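D-isomer specific 2-hydroxyacid dehydrogenase family protein (Desulfovibrio vulgaris, PDB 5TX7) probably interconverts a D-2-hydroxyacid and the corresponding 2-keto acid, using NAD or NADP as the redox partner. Local coordinates at residues A[113-118]-A[230-235]; A[154-159]-A[190-195]; A[242-247]-A[262-267]. One frame throughout, in Å; residues are numbered along the deposited sequence.

Interaction 1 of 3, residues A[113-118]-A[230-235]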
# COMPACT_ATOMS: atom_id res chain seq x y z
N GLU A 113 0.62 3.52 4.47
CA GLU A 113 1.79 4.12 5.10
C GLU A 113 1.38 4.76 6.41
O GLU A 113 2.17 4.70 7.35
CB GLU A 113 2.51 5.11 4.17
CG GLU A 113 3.75 5.79 4.77
CD GLU A 113 4.94 4.91 5.12
OE1 GLU A 113 5.08 3.76 4.61
OE2 GLU A 113 5.78 5.41 5.93
N LEU A 114 0.20 5.35 6.50
CA LEU A 114 -0.26 5.87 7.80
C LEU A 114 -0.52 4.71 8.81
O LEU A 114 -0.25 4.84 10.00
CB LEU A 114 -1.51 6.73 7.65
CG LEU A 114 -1.33 8.06 6.90
CD1 LEU A 114 -2.64 8.62 6.34
CD2 LEU A 114 -0.68 9.11 7.79
N CYS A 115 -1.03 3.58 8.32
CA CYS A 115 -1.41 2.48 9.18
C CYS A 115 -0.26 1.59 9.65
O CYS A 115 -0.28 1.10 10.78
CB CYS A 115 -2.48 1.62 8.53
SG CYS A 115 -4.04 2.53 8.49
N ARG A 116 0.72 1.38 8.77
CA ARG A 116 1.89 0.51 9.05
C ARG A 116 3.21 1.27 9.15
O ARG A 116 4.13 0.81 9.82
CB ARG A 116 2.01 -0.55 7.95
CG ARG A 116 0.71 -1.24 7.56
CD ARG A 116 0.05 -1.92 8.75
NE ARG A 116 0.81 -3.10 9.19
CZ ARG A 116 0.41 -4.37 9.14
NH1 ARG A 116 -0.78 -4.72 8.65
NH2 ARG A 116 1.24 -5.31 9.60
N ARG A 117 3.34 2.43 8.49
CA ARG A 117 4.57 3.22 8.53
C ARG A 117 5.76 2.38 8.10
O ARG A 117 6.77 2.35 8.80
CB ARG A 117 4.74 3.84 9.93
CG ARG A 117 3.75 4.93 10.28
CD ARG A 117 4.17 6.24 9.65
NE ARG A 117 3.24 7.33 9.92
CZ ARG A 117 3.30 8.55 9.35
NH1 ARG A 117 4.22 8.85 8.42
NH2 ARG A 117 2.41 9.48 9.68
N THR A 118 5.66 1.72 6.94
CA THR A 118 6.74 0.80 6.52
C THR A 118 8.03 1.52 6.30
O THR A 118 9.08 1.04 6.69
CB THR A 118 6.43 0.03 5.23
OG1 THR A 118 6.12 0.95 4.19
CG2 THR A 118 5.29 -0.95 5.46
N GLY A 230 -9.40 9.05 16.19
CA GLY A 230 -8.60 8.01 15.57
C GLY A 230 -8.88 7.77 14.09
O GLY A 230 -8.37 6.79 13.52
N SER A 231 -9.64 8.65 13.45
CA SER A 231 -10.00 8.46 12.02
C SER A 231 -8.94 9.00 11.07
O SER A 231 -8.00 9.72 11.47
CB SER A 231 -11.35 9.10 11.73
OG SER A 231 -12.39 8.43 12.46
N TYR A 232 -9.07 8.60 9.80
CA TYR A 232 -8.11 8.97 8.75
C TYR A 232 -8.81 9.75 7.63
O TYR A 232 -9.93 9.41 7.26
CB TYR A 232 -7.43 7.73 8.17
CG TYR A 232 -6.54 7.00 9.15
CD1 TYR A 232 -5.22 7.41 9.36
CD2 TYR A 232 -7.02 5.92 9.89
CE1 TYR A 232 -4.39 6.73 10.25
CE2 TYR A 232 -6.20 5.25 10.79
CZ TYR A 232 -4.89 5.67 10.99
OH TYR A 232 -4.08 4.99 11.89
N LEU A 233 -8.12 10.77 7.10
CA LEU A 233 -8.58 11.54 5.92
C LEU A 233 -7.59 11.41 4.77
O LEU A 233 -6.38 11.54 4.96
CB LEU A 233 -8.72 13.01 6.29
CG LEU A 233 -9.17 13.96 5.18
CD1 LEU A 233 -10.57 13.61 4.68
CD2 LEU A 233 -9.08 15.39 5.65
N ILE A 234 -8.09 11.15 3.56
CA ILE A 234 -7.26 11.04 2.36
C ILE A 234 -7.83 11.97 1.32
O ILE A 234 -9.05 11.96 1.09
CB ILE A 234 -7.26 9.61 1.76
CG1 ILE A 234 -6.92 8.54 2.81
CG2 ILE A 234 -6.28 9.51 0.60
CD1 ILE A 234 -5.49 8.59 3.35
N ASN A 235 -6.97 12.75 0.68
CA ASN A 235 -7.40 13.67 -0.37
C ASN A 235 -6.44 13.63 -1.56
O ASN A 235 -5.35 14.21 -1.51
CB ASN A 235 -7.47 15.07 0.17
CG ASN A 235 -8.02 16.07 -0.84
OD1 ASN A 235 -8.79 15.72 -1.71
ND2 ASN A 235 -7.64 17.33 -0.68

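Interaction 2 of 3, residues A[154-159]-A[190-195]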
# COMPACT_ATOMS: atom_id res chain seq x y z
N VAL A 154 -16.44 10.06 -0.66
CA VAL A 154 -17.13 11.29 -1.03
C VAL A 154 -16.97 11.47 -2.53
O VAL A 154 -15.94 11.91 -3.01
CB VAL A 154 -16.54 12.51 -0.26
CG1 VAL A 154 -17.24 13.80 -0.64
CG2 VAL A 154 -16.64 12.28 1.24
N GLY A 155 -18.02 11.12 -3.27
CA GLY A 155 -18.00 11.17 -4.75
C GLY A 155 -17.80 9.76 -5.28
O GLY A 155 -16.85 9.09 -4.87
N PHE A 156 -18.69 9.28 -6.15
CA PHE A 156 -18.72 7.87 -6.53
C PHE A 156 -18.73 7.70 -8.05
O PHE A 156 -19.50 6.91 -8.61
CB PHE A 156 -19.91 7.16 -5.86
CG PHE A 156 -19.69 5.70 -5.54
CD1 PHE A 156 -18.50 5.26 -4.92
CD2 PHE A 156 -20.68 4.75 -5.80
CE1 PHE A 156 -18.32 3.92 -4.62
CE2 PHE A 156 -20.51 3.43 -5.49
CZ PHE A 156 -19.32 3.00 -4.90
N GLY A 157 -17.84 8.45 -8.71
CA GLY A 157 -17.47 8.20 -10.10
C GLY A 157 -16.53 7.01 -10.17
O GLY A 157 -16.43 6.22 -9.23
N ASN A 158 -15.78 6.90 -11.27
CA ASN A 158 -14.92 5.74 -11.53
C ASN A 158 -13.85 5.51 -10.44
O ASN A 158 -13.65 4.36 -10.02
CB ASN A 158 -14.20 5.88 -12.87
CG ASN A 158 -15.16 5.88 -14.07
OD1 ASN A 158 -15.05 6.71 -14.96
ND2 ASN A 158 -16.08 4.94 -14.09
N THR A 159 -13.19 6.57 -9.99
CA THR A 159 -12.10 6.45 -9.04
C THR A 159 -12.64 6.01 -7.67
O THR A 159 -12.19 5.02 -7.11
CB THR A 159 -11.33 7.78 -8.92
OG1 THR A 159 -10.82 8.14 -10.19
CG2 THR A 159 -10.16 7.65 -8.01
N PHE A 190 -22.19 -2.62 1.68
CA PHE A 190 -22.15 -1.35 0.99
C PHE A 190 -23.45 -0.62 1.24
O PHE A 190 -24.49 -1.26 1.31
CB PHE A 190 -21.98 -1.53 -0.51
CG PHE A 190 -22.11 -0.25 -1.28
CD1 PHE A 190 -21.03 0.61 -1.38
CD2 PHE A 190 -23.31 0.11 -1.87
CE1 PHE A 190 -21.14 1.82 -2.06
CE2 PHE A 190 -23.43 1.31 -2.56
CZ PHE A 190 -22.34 2.17 -2.66
N GLU A 191 -23.39 0.70 1.34
CA GLU A 191 -24.57 1.52 1.53
C GLU A 191 -24.34 2.96 1.02
O GLU A 191 -23.25 3.50 1.12
CB GLU A 191 -24.90 1.52 3.02
CG GLU A 191 -26.23 2.10 3.44
CD GLU A 191 -26.37 2.16 4.96
OE1 GLU A 191 -25.76 1.32 5.67
OE2 GLU A 191 -27.09 3.07 5.45
N HIS A 192 -25.37 3.54 0.42
CA HIS A 192 -25.38 4.98 0.10
C HIS A 192 -25.78 5.80 1.34
O HIS A 192 -26.72 5.44 2.03
CB HIS A 192 -26.35 5.30 -1.04
CG HIS A 192 -25.87 4.84 -2.38
ND1 HIS A 192 -26.51 3.85 -3.10
CD2 HIS A 192 -24.80 5.21 -3.11
CE1 HIS A 192 -25.86 3.65 -4.23
NE2 HIS A 192 -24.82 4.47 -4.27
N VAL A 193 -25.08 6.90 1.58
CA VAL A 193 -25.37 7.77 2.72
C VAL A 193 -25.33 9.24 2.33
O VAL A 193 -24.67 9.59 1.36
CB VAL A 193 -24.36 7.56 3.87
CG1 VAL A 193 -24.46 6.15 4.42
CG2 VAL A 193 -22.93 7.87 3.43
N GLY A 194 -26.01 10.08 3.11
CA GLY A 194 -25.82 11.51 3.03
C GLY A 194 -24.42 11.89 3.49
O GLY A 194 -23.75 11.13 4.17
N LEU A 195 -23.99 13.09 3.13
CA LEU A 195 -22.64 13.56 3.44
C LEU A 195 -22.36 13.66 4.95
O LEU A 195 -21.29 13.27 5.39
CB LEU A 195 -22.40 14.91 2.77
CG LEU A 195 -20.98 15.43 2.72
CD1 LEU A 195 -19.99 14.35 2.27
CD2 LEU A 195 -20.92 16.56 1.69

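Interaction 3 of 3, residues A[242-247]-A[262-267]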
# COMPACT_ATOMS: atom_id res chain seq x y z
N LEU A 242 -10.81 21.03 1.44
CA LEU A 242 -10.55 21.09 2.89
C LEU A 242 -10.47 22.50 3.42
O LEU A 242 -10.00 23.39 2.71
CB LEU A 242 -9.17 20.50 3.20
CG LEU A 242 -8.72 19.17 2.69
CD1 LEU A 242 -7.37 18.84 3.30
CD2 LEU A 242 -9.78 18.20 3.13
N ASP A 243 -10.88 22.68 4.68
CA ASP A 243 -10.44 23.83 5.48
C ASP A 243 -9.14 23.37 6.13
O ASP A 243 -9.15 22.58 7.09
CB ASP A 243 -11.50 24.22 6.52
CG ASP A 243 -11.04 25.34 7.48
OD1 ASP A 243 -9.89 25.83 7.37
OD2 ASP A 243 -11.82 25.74 8.36
N GLU A 244 -8.01 23.83 5.58
CA GLU A 244 -6.67 23.37 5.98
C GLU A 244 -6.38 23.61 7.46
O GLU A 244 -5.70 22.80 8.10
CB GLU A 244 -5.58 24.01 5.09
CG GLU A 244 -5.65 23.59 3.61
CD GLU A 244 -4.43 23.99 2.79
OE1 GLU A 244 -3.68 24.93 3.18
OE2 GLU A 244 -4.19 23.34 1.73
N ARG A 245 -6.91 24.71 8.01
CA ARG A 245 -6.76 25.05 9.43
C ARG A 245 -7.41 24.01 10.33
O ARG A 245 -6.80 23.48 11.24
CB ARG A 245 -7.36 26.44 9.68
CG ARG A 245 -7.36 26.92 11.13
CD ARG A 245 -6.00 26.82 11.81
NE ARG A 245 -4.98 27.65 11.17
CZ ARG A 245 -3.80 27.97 11.70
NH1 ARG A 245 -3.43 27.54 12.91
NH2 ARG A 245 -2.96 28.74 11.00
N ALA A 246 -8.68 23.72 10.07
CA ALA A 246 -9.44 22.74 10.84
C ALA A 246 -8.79 21.36 10.83
O ALA A 246 -8.77 20.67 11.86
CB ALA A 246 -10.87 22.66 10.34
N VAL A 247 -8.24 20.98 9.68
CA VAL A 247 -7.59 19.68 9.54
C VAL A 247 -6.29 19.64 10.36
O VAL A 247 -6.02 18.66 11.06
CB VAL A 247 -7.38 19.33 8.05
CG1 VAL A 247 -6.55 18.07 7.88
CG2 VAL A 247 -8.72 19.18 7.35
N ASP A 262 -2.40 14.44 -1.41
CA ASP A 262 -1.65 14.59 -2.64
C ASP A 262 -1.83 16.00 -3.28
O ASP A 262 -1.17 16.35 -4.27
CB ASP A 262 -2.05 13.51 -3.61
CG ASP A 262 -1.07 13.40 -4.76
OD1 ASP A 262 0.16 13.26 -4.50
OD2 ASP A 262 -1.55 13.50 -5.91
N VAL A 263 -2.71 16.80 -2.71
CA VAL A 263 -2.99 18.12 -3.20
C VAL A 263 -3.13 19.05 -2.00
O VAL A 263 -3.40 18.59 -0.89
CB VAL A 263 -4.26 18.13 -4.05
CG1 VAL A 263 -4.09 17.25 -5.29
CG2 VAL A 263 -5.46 17.67 -3.23
N LEU A 264 -2.91 20.33 -2.27
CA LEU A 264 -3.03 21.42 -1.30
C LEU A 264 -3.62 22.66 -2.00
O LEU A 264 -3.60 22.76 -3.23
CB LEU A 264 -1.68 21.75 -0.68
CG LEU A 264 -0.95 20.66 0.10
CD1 LEU A 264 0.45 21.19 0.50
CD2 LEU A 264 -1.71 20.25 1.35
N SER A 265 -4.18 23.59 -1.23
CA SER A 265 -4.80 24.79 -1.79
C SER A 265 -3.79 25.71 -2.45
O SER A 265 -4.15 26.37 -3.44
CB SER A 265 -5.59 25.52 -0.72
OG SER A 265 -6.63 24.68 -0.24
N GLN A 266 -2.57 25.76 -1.91
CA GLN A 266 -1.43 26.41 -2.60
C GLN A 266 -0.35 25.38 -2.92
O GLN A 266 0.21 24.76 -2.01
CB GLN A 266 -0.82 27.59 -1.81
CG GLN A 266 -0.30 27.28 -0.41
CD GLN A 266 0.50 28.44 0.21
OE1 GLN A 266 0.88 29.42 -0.47
NE2 GLN A 266 0.76 28.33 1.52
N GLU A 267 -0.06 25.20 -4.21
CA GLU A 267 0.99 24.30 -4.68
C GLU A 267 2.00 25.09 -5.54
O GLU A 267 1.61 25.65 -6.56
CB GLU A 267 0.37 23.17 -5.51
CG GLU A 267 -0.56 22.23 -4.74
CD GLU A 267 -1.31 21.25 -5.64
OE1 GLU A 267 -0.80 20.93 -6.73
OE2 GLU A 267 -2.43 20.78 -5.28

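Interaction 1 of 3, residues A[113-118]-A[230-235]
Tyr232 and Cys115 form a sulfur-aromatic contact where the C-terminal turn of helix 100-116 lies on strand 231-235 of the Rossmann-type sheet. The sulfur sits over one face of the phenol ring, with SG 4.4 Å from the centroid of the Tyr232 ring and only 26° off its normal. It is displaced toward the far end of the ring: its closest atom there is Tyr232 CZ, at 4.1 Å from Cys115 SG.

The remaining contacts are apolar. Leu114 approaches the CD1-CE1 side of the ring obliquely, from the same side of its plane as the sulfur, with Leu114 CB 3.9 Å from Tyr232 CE1, and the two side chains run past each other in opposite directions. Farther out, the Leu114 CD1 methyl reaches the CD1 methyl of Ile234 at 4.1 Å. Ile234 holds its CG1 branch anti to its carbonyl carbon (chi1 -52°), which carries CD1 toward the helix, although its CB does not point straight there. Leu111, Val107 and Leu110 extend this packing along the helix.

The polar bonds run to residues beyond the two segments. Tyr232 OH is hydrogen-bonded to Glu144 OE1, and Glu144 also shares a backbone bond with Cys115, so one residue ties to both partners. Beyond the contact, Arg116 bonds to carbonyl oxygens of Ala288 and Ser102 of the second subunit.

The chemistry implies a helix seated on its sheet by dispersion and sulfur-pi attraction, while the one buried hydroxyl among the touching groups keeps a polar partner and fixes the outer end of the ring.

Interaction 2 of 3, residues A[154-159]-A[190-195]
Phe156 lays the CE2-CZ side of its ring beside the CE1-CZ side of Phe190, so that the two phenyl groups meet at their outer ends and barely overlap. Their planes are near parallel, 19° apart, but the centroids stand 5.4 Å from each other, a pair slid well past a full stack. The approach is even: Phe156 CZ is 3.6 Å from Phe190 CE1, and Phe156 CE2 is 3.6 Å from Phe190 CZ. The two side chains arrive from opposite directions. On Phe190, CG anti to the backbone N (chi1 173°) sends the ring out from the edge strand 190-192 to meet its partner.

His192 joins this aromatic group from the same strand. One face of its imidazole receives Phe190 CE2, 3.7 Å above the His192 plane and offset toward the rim, while His192 CE1 lies in the plane of the Phe190 ring at its edge. Toward Phe156 the imidazole makes a looser, oblique approach.

A second patch lies at the other end of the segments. Leu195, in the first turn of helix 195-201, places CD1 against both methyls of Val154, at 4.0 Å from Val154 CG1, the side chains crossing at about a right angle. Leu198 extends that patch.

Strand 173-177 runs between strands 150-154 and 190-192, and its Ala176 touches both phenylalanines, so the contact bridges over the intervening strand. Gly155 and Gly157 fit the GxGxxG turn of dinucleotide-binding Rossmann folds, consistent with an NAD site here. With apolar and aromatic groups meeting and an imidazole nitrogen at the margin, the contact rests mainly on dispersion and shape rather than on directional bonds.

Interaction 3 of 3, residues A[242-247]-A[262-267]
Glu244 OE2 accepts the backbone N-H of Ser265 in a nearly linear hydrogen bond, with Ser265 N 3.0 Å from Glu244 OE2 and an angle of 176° at the hydrogen. This joins the first turn of helix 244-253 to the loop that leaves strand 256-261, at the two ends of a helix-strand unit in a Rossmann-type alpha/beta domain. The donor comes from above the carboxylate, 35° out of its plane. Ser265 OG lies farther from the same oxygen, at 3.4 Å from Glu244 OE2, a weak interaction whose proton may go to another acceptor. The second carboxylate oxygen, Glu244 OE1, has a weak hydrogen bond from Asn273 ND2. Beyond CG the glutamate chain is extended (chi2 -168°), which spans the distance to the loop.

Each segment also braces itself. Asp243 is the N-cap of the helix, and its OD1 takes a weak capping bond from Arg245 N. In the loop, Glu267 OE2 accepts from Leu264 N at 3.1 Å, met on the anti side of the carboxylate and out of its plane, so the bond closes the loop over Ser265 and Gln266. Glu267 OE1 is bonded to His286 ND1; the two match the glutamate-histidine pair of the active site in relatives of this family, and probably play the same part here.

Packing is slight by comparison. Ser265 CB lies beside Glu244, and Leu275 of helix 274-277 touches both Glu244 and Leu264. Trp130 of the second subunit packs on Leu264 and Glu267. Leu264 lies against the bonded carboxylate oxygen with its aliphatic atoms: Leu264 CB is 3.8 Å and Leu264 CD2 4.0 Å from Glu244 OE2.

How the interactions relate
All three contacts belong to the NAD-binding, Rossmann-type part of the chain, yet their chemistry differs with their place in the fold. Interaction 1 is fully buried and apolar, between a helix and an inner strand; interaction 2, partly buried at the edge strand of the same sheet, replaces the sulfur-ring pairing with slid aromatic rings; interaction 3, partly buried between a helix start and a loop, relies on a carboxylate-to-backbone bond. Interactions 1 and 3 touch directly: Leu233 CD2 packs on Leu242 CD2 at 3.8 Å, and Asn235 O lies within probable hydrogen-bonding distance of Asp262 N. Both also meet the second subunit, whereas interaction 2 stays clear of it, with its centre about 20 Å from that of interaction 1.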